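Local atomic coordinates of peptidase M42 (Thaumarchaeota archaeon SCGC AB-539-E09, PDB entry 5DS0), a protein that probably acts as a dinuclear metal-dependent aminopeptidase of the M42 (TET) family, removing N-terminal residues from peptides, and assembles from twelve chains. Residues E190-N204 / E337-D351. Residues are numbered along the deposited sequence; the frame is centred on the assembly and turned at random.
Sequences EAIRRMKDQGIEHPN and ENAIRLVIELIKRLD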
loop_
_atom_site.group_PDB
_atom_site.type_symbol
_atom_site.label_atom_id
_atom_site.label_comp_id
_atom_site.label_asym_id
_atom_site.label_seq_id
_atom_site.Cartn_x
_atom_site.Cartn_y
_atom_site.Cartn_z
ATOM N N GLU C 190 6.954 30.599 -46.934
ATOM C CA GLU C 190 7.863 31.729 -47.070
ATOM C C GLU C 190 9.049 31.375 -47.935
ATOM O O GLU C 190 9.573 32.226 -48.647
ATOM C CB GLU C 190 8.347 32.215 -45.704
ATOM C CG GLU C 190 7.301 33.020 -44.946
ATOM C CD GLU C 190 6.952 34.317 -45.644
ATOM O OE1 GLU C 190 7.745 35.275 -45.525
ATOM O OE2 GLU C 190 5.920 34.358 -46.348
ATOM N N ALA C 191 9.489 30.125 -47.864
ATOM C CA ALA C 191 10.589 29.672 -48.692
ATOM C C ALA C 191 10.197 29.769 -50.159
ATOM O O ALA C 191 10.921 30.340 -50.960
ATOM C CB ALA C 191 10.969 28.247 -48.342
ATOM N N ILE C 192 9.048 29.214 -50.506
ATOM C CA ILE C 192 8.578 29.253 -51.878
ATOM C C ILE C 192 8.371 30.691 -52.334
ATOM O O ILE C 192 8.738 31.043 -53.455
ATOM C CB ILE C 192 7.288 28.428 -52.047
ATOM C CG1 ILE C 192 7.629 26.939 -51.982
ATOM C CG2 ILE C 192 6.616 28.722 -53.374
ATOM C CD1 ILE C 192 6.443 26.048 -51.696
ATOM N N ARG C 193 7.798 31.524 -51.475
ATOM C CA ARG C 193 7.563 32.917 -51.839
ATOM C C ARG C 193 8.857 33.601 -52.178
ATOM O O ARG C 193 8.969 34.236 -53.220
ATOM C CB ARG C 193 6.880 33.682 -50.713
ATOM C CG ARG C 193 6.640 35.147 -51.056
ATOM C CD ARG C 193 5.962 35.910 -49.936
ATOM N NE ARG C 193 6.816 36.111 -48.768
ATOM C CZ ARG C 193 7.803 36.999 -48.656
ATOM N NH1 ARG C 193 8.113 37.812 -49.654
ATOM N NH2 ARG C 193 8.499 37.039 -47.520
ATOM N N ARG C 194 9.835 33.464 -51.299
ATOM C CA ARG C 194 11.118 34.127 -51.478
ATOM C C ARG C 194 11.884 33.671 -52.698
ATOM O O ARG C 194 12.580 34.457 -53.332
ATOM C CB ARG C 194 11.989 33.967 -50.236
ATOM C CG ARG C 194 11.726 35.162 -49.302
ATOM C CD ARG C 194 11.721 34.910 -47.747
ATOM N NE ARG C 194 13.081 34.725 -47.261
ATOM C CZ ARG C 194 13.513 34.826 -46.000
ATOM N NH1 ARG C 194 14.788 34.597 -45.820
ATOM N NH2 ARG C 194 12.752 35.134 -44.924
HETATM N N MSE C 195 11.754 32.396 -53.029
HETATM C CA MSE C 195 12.427 31.849 -54.200
HETATM C C MSE C 195 11.886 32.462 -55.461
HETATM O O MSE C 195 12.652 32.758 -56.383
HETATM C CB MSE C 195 12.292 30.331 -54.191
HETATM C CG MSE C 195 13.224 29.811 -53.111
HETATM SE SE MSE C 195 13.467 27.867 -53.213
HETATM C CE MSE C 195 15.322 27.861 -53.904
ATOM N N LYS C 196 10.573 32.657 -55.523
ATOM C CA LYS C 196 9.983 33.333 -56.656
ATOM C C LYS C 196 10.348 34.815 -56.660
ATOM O O LYS C 196 10.852 35.309 -57.662
ATOM C CB LYS C 196 8.477 33.147 -56.694
ATOM C CG LYS C 196 7.863 33.809 -57.915
ATOM C CD LYS C 196 6.695 33.023 -58.479
ATOM C CE LYS C 196 6.281 33.559 -59.843
ATOM N NZ LYS C 196 5.094 32.822 -60.348
ATOM N N ASP C 197 10.141 35.505 -55.540
ATOM C CA ASP C 197 10.435 36.947 -55.439
ATOM C C ASP C 197 11.858 37.345 -55.814
ATOM O O ASP C 197 12.060 38.374 -56.448
ATOM C CB ASP C 197 10.150 37.487 -54.028
ATOM C CG ASP C 197 8.751 38.064 -53.887
ATOM O OD1 ASP C 197 8.148 38.476 -54.909
ATOM O OD2 ASP C 197 8.239 38.120 -52.755
ATOM N N GLN C 198 12.838 36.538 -55.433
ATOM C CA GLN C 198 14.235 36.841 -55.735
ATOM C C GLN C 198 14.791 36.029 -56.905
ATOM O O GLN C 198 16.005 35.948 -57.089
ATOM C CB GLN C 198 15.079 36.588 -54.495
ATOM C CG GLN C 198 14.591 37.325 -53.260
ATOM C CD GLN C 198 15.305 36.866 -52.000
ATOM O OE1 GLN C 198 16.429 36.359 -52.052
ATOM N NE2 GLN C 198 14.641 37.027 -50.859
ATOM N N GLY C 199 13.902 35.398 -57.669
ATOM C CA GLY C 199 14.285 34.562 -58.810
ATOM C C GLY C 199 15.374 33.532 -58.538
ATOM O O GLY C 199 16.247 33.323 -59.372
ATOM N N ILE C 200 15.307 32.871 -57.387
ATOM C CA ILE C 200 16.303 31.869 -57.025
ATOM C C ILE C 200 16.018 30.575 -57.781
ATOM O O ILE C 200 14.933 30.004 -57.678
ATOM C CB ILE C 200 16.327 31.614 -55.506
ATOM C CG1 ILE C 200 16.697 32.906 -54.766
ATOM C CG2 ILE C 200 17.327 30.519 -55.160
ATOM C CD1 ILE C 200 16.457 32.874 -53.268
ATOM N N GLU C 201 17.004 30.104 -58.533
ATOM C CA GLU C 201 16.819 28.916 -59.356
ATOM C C GLU C 201 17.069 27.667 -58.537
ATOM O O GLU C 201 17.888 27.681 -57.626
ATOM C CB GLU C 201 17.746 28.957 -60.573
ATOM C CG GLU C 201 17.294 29.949 -61.620
ATOM C CD GLU C 201 18.367 30.249 -62.645
ATOM O OE1 GLU C 201 18.242 31.290 -63.326
ATOM O OE2 GLU C 201 19.332 29.455 -62.767
ATOM N N HIS C 202 16.350 26.600 -58.871
ATOM C CA HIS C 202 16.482 25.332 -58.175
ATOM C C HIS C 202 16.312 24.166 -59.133
ATOM O O HIS C 202 15.316 24.075 -59.839
ATOM C CB HIS C 202 15.466 25.236 -57.031
ATOM C CG HIS C 202 14.065 25.568 -57.428
ATOM N ND1 HIS C 202 13.195 24.627 -57.931
ATOM C CD2 HIS C 202 13.383 26.736 -57.396
ATOM C CE1 HIS C 202 12.037 25.203 -58.204
ATOM N NE2 HIS C 202 12.122 26.482 -57.883
ATOM N N PRO C 203 17.279 23.239 -59.145
ATOM C CA PRO C 203 17.333 22.147 -60.133
ATOM C C PRO C 203 16.352 21.009 -59.833
ATOM O O PRO C 203 16.746 19.835 -59.789
ATOM C CB PRO C 203 18.777 21.653 -60.006
ATOM C CG PRO C 203 19.095 21.874 -58.572
ATOM C CD PRO C 203 18.377 23.139 -58.172
ATOM N N ASN C 204 15.082 21.362 -59.656
ATOM C CA ASN C 204 14.099 20.435 -59.131
ATOM C C ASN C 204 12.727 21.069 -59.072
ATOM O O ASN C 204 12.573 22.276 -59.255
ATOM C CB ASN C 204 14.498 19.989 -57.716
ATOM C CG ASN C 204 14.805 21.167 -56.791
ATOM O OD1 ASN C 204 14.048 22.132 -56.736
ATOM N ND2 ASN C 204 15.923 21.088 -56.069
ATOM N N GLU C 337 13.429 32.357 -39.007
ATOM C CA GLU C 337 14.107 32.951 -40.137
ATOM C C GLU C 337 15.212 32.029 -40.652
ATOM O O GLU C 337 15.356 31.823 -41.859
ATOM C CB GLU C 337 14.666 34.321 -39.738
ATOM C CG GLU C 337 15.471 35.028 -40.818
ATOM C CD GLU C 337 14.711 35.206 -42.128
ATOM O OE1 GLU C 337 13.447 35.183 -42.105
ATOM O OE2 GLU C 337 15.374 35.405 -43.180
ATOM N N ASN C 338 16.010 31.504 -39.733
ATOM C CA ASN C 338 17.101 30.617 -40.098
ATOM C C ASN C 338 16.620 29.318 -40.709
ATOM O O ASN C 338 17.305 28.745 -41.555
ATOM C CB ASN C 338 17.995 30.329 -38.892
ATOM C CG ASN C 338 19.039 31.399 -38.674
ATOM O OD1 ASN C 338 19.510 32.030 -39.621
ATOM N ND2 ASN C 338 19.439 31.582 -37.431
ATOM N N ALA C 339 15.472 28.829 -40.266
ATOM C CA ALA C 339 14.903 27.634 -40.877
ATOM C C ALA C 339 14.530 27.913 -42.316
ATOM O O ALA C 339 14.742 27.083 -43.192
ATOM C CB ALA C 339 13.688 27.168 -40.100
ATOM N N ILE C 340 13.990 29.103 -42.565
ATOM C CA ILE C 340 13.656 29.504 -43.926
ATOM C C ILE C 340 14.930 29.584 -44.772
ATOM O O ILE C 340 14.988 29.025 -45.867
ATOM C CB ILE C 340 12.907 30.843 -43.983
ATOM C CG1 ILE C 340 11.525 30.706 -43.361
ATOM C CG2 ILE C 340 12.779 31.285 -45.431
ATOM C CD1 ILE C 340 10.880 32.041 -43.073
ATOM N N ARG C 341 15.956 30.263 -44.258
ATOM C CA ARG C 341 17.238 30.343 -44.956
ATOM C C ARG C 341 17.765 28.948 -45.280
ATOM O O ARG C 341 18.175 28.676 -46.404
ATOM C CB ARG C 341 18.271 31.080 -44.123
ATOM C CG ARG C 341 18.091 32.577 -44.077
ATOM C CD ARG C 341 19.202 33.223 -43.266
ATOM N NE ARG C 341 18.774 34.481 -42.632
ATOM C CZ ARG C 341 19.057 35.720 -43.074
ATOM N NH1 ARG C 341 18.631 36.784 -42.384
ATOM N NH2 ARG C 341 19.710 35.917 -44.226
ATOM N N LEU C 342 17.741 28.069 -44.292
ATOM C CA LEU C 342 18.296 26.740 -44.457
ATOM C C LEU C 342 17.589 25.938 -45.553
ATOM O O LEU C 342 18.258 25.312 -46.377
ATOM C CB LEU C 342 18.228 25.969 -43.137
ATOM C CG LEU C 342 18.730 24.527 -43.184
ATOM C CD1 LEU C 342 20.185 24.465 -43.617
ATOM C CD2 LEU C 342 18.543 23.859 -41.831
ATOM N N VAL C 343 16.257 25.957 -45.551
ATOM C CA VAL C 343 15.484 25.167 -46.522
ATOM C C VAL C 343 15.780 25.655 -47.944
ATOM O O VAL C 343 15.923 24.843 -48.853
ATOM C CB VAL C 343 13.926 25.093 -46.277
ATOM C CG1 VAL C 343 13.576 24.120 -45.158
ATOM C CG2 VAL C 343 13.301 26.438 -45.979
ATOM N N ILE C 344 15.930 26.964 -48.122
ATOM C CA ILE C 344 16.281 27.514 -49.418
ATOM C C ILE C 344 17.638 26.989 -49.892
ATOM O O ILE C 344 17.756 26.505 -51.017
ATOM C CB ILE C 344 16.254 29.051 -49.384
ATOM C CG1 ILE C 344 14.798 29.537 -49.314
ATOM C CG2 ILE C 344 16.939 29.643 -50.605
ATOM C CD1 ILE C 344 14.624 31.010 -49.008
ATOM N N GLU C 345 18.650 27.062 -49.031
ATOM C CA GLU C 345 19.975 26.566 -49.388
ATOM C C GLU C 345 19.933 25.098 -49.774
ATOM O O GLU C 345 20.648 24.667 -50.668
ATOM C CB GLU C 345 20.964 26.751 -48.238
ATOM C CG GLU C 345 21.242 28.190 -47.839
ATOM C CD GLU C 345 21.516 29.091 -49.022
ATOM O OE1 GLU C 345 22.514 28.864 -49.746
ATOM O OE2 GLU C 345 20.752 30.051 -49.205
ATOM N N LEU C 346 19.127 24.317 -49.074
ATOM C CA LEU C 346 19.017 22.891 -49.371
ATOM C C LEU C 346 18.422 22.697 -50.748
ATOM O O LEU C 346 18.979 21.979 -51.573
ATOM C CB LEU C 346 18.142 22.183 -48.346
ATOM C CG LEU C 346 18.689 22.145 -46.925
ATOM C CD1 LEU C 346 17.624 21.603 -45.997
ATOM C CD2 LEU C 346 19.940 21.296 -46.835
ATOM N N ILE C 347 17.306 23.361 -50.994
ATOM C CA ILE C 347 16.619 23.239 -52.268
ATOM C C ILE C 347 17.506 23.656 -53.445
ATOM O O ILE C 347 17.473 23.027 -54.497
ATOM C CB ILE C 347 15.307 24.054 -52.242
ATOM C CG1 ILE C 347 14.309 23.377 -51.314
ATOM C CG2 ILE C 347 14.694 24.188 -53.629
ATOM C CD1 ILE C 347 13.203 24.290 -50.863
ATOM N N LYS C 348 18.272 24.730 -53.276
ATOM C CA LYS C 348 19.225 25.155 -54.292
ATOM C C LYS C 348 20.146 24.026 -54.731
ATOM O O LYS C 348 20.430 23.896 -55.917
ATOM C CB LYS C 348 20.066 26.327 -53.792
ATOM C CG LYS C 348 19.385 27.680 -53.958
ATOM C CD LYS C 348 20.082 28.845 -53.256
ATOM C CE LYS C 348 21.384 29.210 -53.924
ATOM N NZ LYS C 348 22.240 29.971 -52.976
ATOM N N ARG C 349 20.573 23.189 -53.784
ATOM C CA ARG C 349 21.594 22.169 -54.037
ATOM C C ARG C 349 21.077 20.746 -54.264
ATOM O O ARG C 349 21.862 19.830 -54.526
ATOM C CB ARG C 349 22.584 22.150 -52.882
ATOM C CG ARG C 349 23.456 23.385 -52.789
ATOM C CD ARG C 349 24.172 23.434 -51.440
ATOM N NE ARG C 349 24.991 24.632 -51.277
ATOM C CZ ARG C 349 24.519 25.864 -51.083
ATOM N NH1 ARG C 349 23.206 26.106 -51.024
ATOM N NH2 ARG C 349 25.370 26.874 -50.959
ATOM N N LEU C 350 19.770 20.544 -54.168
ATOM C CA LEU C 350 19.205 19.193 -54.319
ATOM C C LEU C 350 18.905 18.867 -55.782
ATOM O O LEU C 350 17.749 18.842 -56.195
ATOM C CB LEU C 350 17.944 19.021 -53.455
ATOM C CG LEU C 350 18.156 18.844 -51.948
ATOM C CD1 LEU C 350 16.838 18.988 -51.212
ATOM C CD2 LEU C 350 18.784 17.497 -51.615
ATOM N N ASP C 351 19.962 18.646 -56.563
ATOM C CA ASP C 351 19.811 18.245 -57.967
ATOM C C ASP C 351 19.633 16.730 -58.054
ATOM O O ASP C 351 19.776 16.035 -57.056
ATOM C CB ASP C 351 20.995 18.733 -58.827
ATOM C CG ASP C 351 22.350 18.285 -58.294
ATOM O OD1 ASP C 351 22.394 17.387 -57.431
ATOM O OD2 ASP C 351 23.377 18.829 -58.739
#
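R194 grips E337 end-on: NH1 donates to OE2 at 2.8 Å and NH2 to OE1 at 2.9 Å, the latter on the syn lone pair. The guanidinium and carboxylate planes lie only 21° apart, so the two-pronged salt bridge is nearly flat, and a weak third bond links NH2 to OE2. With CG anti to the backbone N and the chain then bent at chi2 (55°), E337 brings its carboxylate to the guanidinium edge. E337 OE2 also lies over one face of the R341 guanidinium, a pairing of charges to which no N-H points. I340 CG2 lies 3.7 Å above the centre of the R194 guanidinium, and the R194 side chain fits as a knob among E337, I340, R341 and I344.

At the other end of the contact, the side-chain amide of N204 spends both hydrogens on the C-terminal end of 337-351. ND2 donates to the carbonyl O of I347 at 2.9 Å, in the carbonyl plane, and equally closely to L350 O, where the donor sits above the L350 carbonyl plane. H202 ND1 donates to both N204 O and N204 OD1 in bent bonds, which probably helps to hold the amide's rotation.

Between the polar ends the packing is largely apolar. A191 CB meets V343 CG2 at 3.8 Å. The selenomethionine M195, bent at chi3, brings CE to 3.7 Å from I347 CG2, while the I200 and K348 side chains cross at about a right angle, I200 CG2 touching CG and CD of K348.

The two helix segments run 9.5 Å apart at closest approach and cross at -60°. G199, with positive phi, closes helix 179-197 in a Schellman motif, before strand 205-211. I347 and N204 also touch strand 60-66, next to 205-211 in the mixed sheet. This packing of neighbouring helices on one face of a central sheet is characteristic of the alpha/beta catalytic domain of M42 aminopeptidases.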